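Local atomic coordinates of AGR_C_1268p (Agrobacterium tumefaciens str. C58, PDB entry 2GHS), a protein that probably binds a divalent metal ion such as calcium or zinc and may hydrolyse sugar lactones, as a regucalcin-like member of the SMP-30/CGR1 family. Residues 283-288 and 313-318. Numbering follows the deposited sequence.
Sequences ASRLLV and GIEVKG
The carbonyl oxygen of S284 is approached by donors from opposite faces of its plane. The firm bond comes from V316 N, which donates almost straight to S284 O (3.0 Å, 173° at the hydrogen). From the other face, in the conformer described here, one of two, R285 folds back its side chain, bent at chi2 (-69°), so that NH1 also reaches S284 O, at 3.1 Å. Both donors lie well out of the carbonyl plane, one on each face, and neither on a lone pair. The CG of E315 lies close to the same oxygen and, in this conformer, near the edge of the R285 guanidinium. A water between R285 NH1 and E315 OE2 appears to link them, though its approach to OE2 is doubtfully short. E315 is held from its own segment as well, because K317 NZ forms a salt bridge with the syn side of OE2 (2.8 Å).

S284 CA makes a short CH...O contact with V316 O. Toward A283 a second direct backbone bond forms, G318 N to A283 O at 2.9 Å, although bent to 133°. Toward L286 a water takes over, accepting from L286 N and donating to I314 O.

The apolar part of the contact is carried by V316, which sets CG2 between its backbone N and carbonyl carbon, 3.4 Å from S284 C, and turns CG1 to L286 CB. F278 also touches V316 and L286. S284 and R285 both face I279, forming a classic beta bulge. The loop after strand 309-311 thus runs past the bulged start of inner strand 285-290 of a four-stranded antiparallel blade, and I314, V316 and L286 pack on W244 of the adjacent sheet, joining two blades of the SMP-30/gluconolactonase beta-propeller.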
ATOM      1  N   ALA A 283       3.966  13.674   9.527  1.00  7.87           N
ATOM      2  CA  ALA A 283       3.047  12.749   8.835  1.00  7.07           C
ATOM      3  C   ALA A 283       1.875  13.553   8.254  1.00  6.98           C
ATOM      4  O   ALA A 283       0.742  13.105   8.299  1.00  8.29           O
ATOM      5  CB  ALA A 283       2.541  11.650   9.775  1.00  8.24           C
ATOM      6  N   SER A 284       2.160  14.772   7.773  1.00  6.50           N
ATOM      7  CA  SER A 284       1.081  15.705   7.371  1.00  8.89           C
ATOM      8  C   SER A 284       0.942  15.989   5.879  1.00  7.81           C
ATOM      9  O   SER A 284       0.199  16.913   5.496  1.00  7.15           O
ATOM     10  CB  SER A 284       1.203  17.024   8.128  1.00 11.03           C
ATOM     11  OG  SER A 284       2.413  17.670   7.765  1.00 15.70           O
ATOM     12  N   ARG A 285       1.683  15.232   5.057  1.00  5.62           N
ATOM     13  CA  ARG A 285       1.572  15.285   3.607  0.50  6.07           C
ATOM     14  C   ARG A 285       1.230  13.920   3.053  1.00  5.67           C
ATOM     15  O   ARG A 285       1.469  12.887   3.715  1.00  7.03           O
ATOM     16  CB  ARG A 285       2.891  15.752   2.972  0.50  7.77           C
ATOM     17  CG  ARG A 285       3.476  16.973   3.596  0.50 10.61           C
ATOM     18  CD  ARG A 285       2.650  18.199   3.310  0.50 11.24           C
ATOM     19  NE  ARG A 285       3.283  19.358   3.937  0.50  7.03           N
ATOM     20  CZ  ARG A 285       2.875  19.967   5.046  0.50  5.11           C
ATOM     21  NH1 ARG A 285       1.752  19.619   5.697  0.50  2.74           N
ATOM     22  NH2 ARG A 285       3.585  20.979   5.483  0.50  5.43           N
ATOM     23  N   LEU A 286       0.670  13.896   1.842  1.00  5.92           N
ATOM     24  CA  LEU A 286       0.234  12.639   1.271  1.00  8.19           C
ATOM     25  C   LEU A 286       0.929  12.377  -0.056  1.00  8.40           C
ATOM     26  O   LEU A 286       0.754  13.130  -1.008  1.00  9.35           O
ATOM     27  CB  LEU A 286      -1.289  12.594   1.128  1.00  9.03           C
ATOM     28  CG  LEU A 286      -1.856  11.180   1.034  1.00 10.45           C
ATOM     29  CD1 LEU A 286      -1.815  10.444   2.386  1.00 12.29           C
ATOM     30  CD2 LEU A 286      -3.252  11.172   0.448  1.00 11.16           C
ATOM     31  N   LEU A 287       1.749  11.337  -0.061  1.00  8.59           N
ATOM     32  CA  LEU A 287       2.371  10.787  -1.291  1.00  8.35           C
ATOM     33  C   LEU A 287       1.412   9.817  -1.973  1.00  7.42           C
ATOM     34  O   LEU A 287       0.685   9.106  -1.265  1.00  7.81           O
ATOM     35  CB  LEU A 287       3.699  10.093  -0.899  1.00  8.38           C
ATOM     36  CG  LEU A 287       4.520   9.354  -1.967  1.00 10.86           C
ATOM     37  CD1 LEU A 287       5.952   9.274  -1.503  1.00 12.48           C
ATOM     38  CD2 LEU A 287       3.993   7.953  -2.217  1.00 13.45           C
ATOM     39  N   VAL A 288       1.413   9.761  -3.315  1.00  8.62           N
ATOM     40  CA  VAL A 288       0.511   8.896  -4.089  1.00  7.25           C
ATOM     41  C   VAL A 288       1.305   8.301  -5.239  1.00  7.31           C
ATOM     42  O   VAL A 288       1.896   9.046  -6.020  1.00  8.23           O
ATOM     43  CB  VAL A 288      -0.678   9.700  -4.666  1.00 10.35           C
ATOM     44  CG1 VAL A 288      -1.610   8.791  -5.360  1.00 11.62           C
ATOM     45  CG2 VAL A 288      -1.379  10.503  -3.555  1.00 10.27           C
ATOM     46  N   GLY A 313      -1.540  18.669  -2.713  1.00  7.37           N
ATOM     47  CA  GLY A 313      -1.352  20.020  -2.222  1.00  7.83           C
ATOM     48  C   GLY A 313      -1.938  20.288  -0.851  1.00  8.45           C
ATOM     49  O   GLY A 313      -1.699  21.333  -0.256  1.00  8.06           O
ATOM     50  N   ILE A 314      -2.714  19.332  -0.350  1.00  9.24           N
ATOM     51  CA  ILE A 314      -3.478  19.517   0.901  1.00  9.79           C
ATOM     52  C   ILE A 314      -2.805  18.871   2.090  1.00 11.72           C
ATOM     53  O   ILE A 314      -2.012  17.935   1.997  1.00 13.92           O
ATOM     54  CB  ILE A 314      -4.932  18.980   0.777  1.00 14.77           C
ATOM     55  CG1 ILE A 314      -4.915  17.478   0.443  1.00 21.35           C
ATOM     56  CG2 ILE A 314      -5.724  19.789  -0.258  1.00 14.69           C
ATOM     57  CD1 ILE A 314      -5.621  16.675   1.405  1.00 25.32           C
ATOM     58  N   GLU A 315      -3.146  19.375   3.264  1.00  9.41           N
ATOM     59  CA  GLU A 315      -2.663  18.800   4.479  1.00 10.30           C
ATOM     60  C   GLU A 315      -3.477  17.574   4.869  1.00 10.36           C
ATOM     61  O   GLU A 315      -4.701  17.538   4.665  1.00 11.53           O
ATOM     62  CB  GLU A 315      -2.740  19.802   5.618  1.00 10.70           C
ATOM     63  CG  GLU A 315      -1.902  19.352   6.821  1.00 10.42           C
ATOM     64  CD  GLU A 315      -2.529  19.600   8.177  1.00 18.47           C
ATOM     65  OE1 GLU A 315      -3.793  19.624   8.313  1.00 25.27           O
ATOM     66  OE2 GLU A 315      -1.722  19.832   9.115  1.00 17.63           O
ATOM     67  N   VAL A 316      -2.788  16.588   5.449  1.00 11.71           N
ATOM     68  CA  VAL A 316      -3.439  15.473   6.104  1.00 12.73           C
ATOM     69  C   VAL A 316      -2.948  15.356   7.551  1.00 14.14           C
ATOM     70  O   VAL A 316      -1.895  15.898   7.913  1.00 15.27           O
ATOM     71  CB  VAL A 316      -3.204  14.174   5.334  1.00 13.67           C
ATOM     72  CG1 VAL A 316      -3.834  14.256   3.968  1.00 17.29           C
ATOM     73  CG2 VAL A 316      -1.707  13.902   5.205  1.00 16.09           C
ATOM     74  N   LYS A 317      -3.731  14.725   8.415  1.00 10.13           N
ATOM     75  CA  LYS A 317      -3.301  14.503   9.772  1.00 10.47           C
ATOM     76  C   LYS A 317      -3.048  13.001   9.847  1.00  9.37           C
ATOM     77  O   LYS A 317      -3.920  12.242  10.240  1.00 11.26           O
ATOM     78  CB  LYS A 317      -4.377  14.929  10.785  1.00 13.30           C
ATOM     79  CG  LYS A 317      -4.880  16.357  10.703  1.00 20.64           C
ATOM     80  CD  LYS A 317      -3.894  17.348  11.257  1.00 24.10           C
ATOM     81  CE  LYS A 317      -4.514  18.766  11.434  1.00 21.01           C
ATOM     82  NZ  LYS A 317      -3.491  19.838  11.249  1.00 25.79           N
ATOM     83  N   GLY A 318      -1.848  12.580   9.481  1.00  8.67           N
ATOM     84  CA  GLY A 318      -1.515  11.176   9.441  1.00  9.81           C
ATOM     85  C   GLY A 318      -0.815  10.621  10.664  1.00 10.02           C
ATOM     86  O   GLY A 318      -0.793  11.231  11.736  1.00 11.93           O
TER
HETATM   87  O   HOH W   1       0.570  20.489   8.242  1.00 28.12           O
HETATM   88  O   HOH W   2      -0.013  16.517   0.885  1.00 13.21           O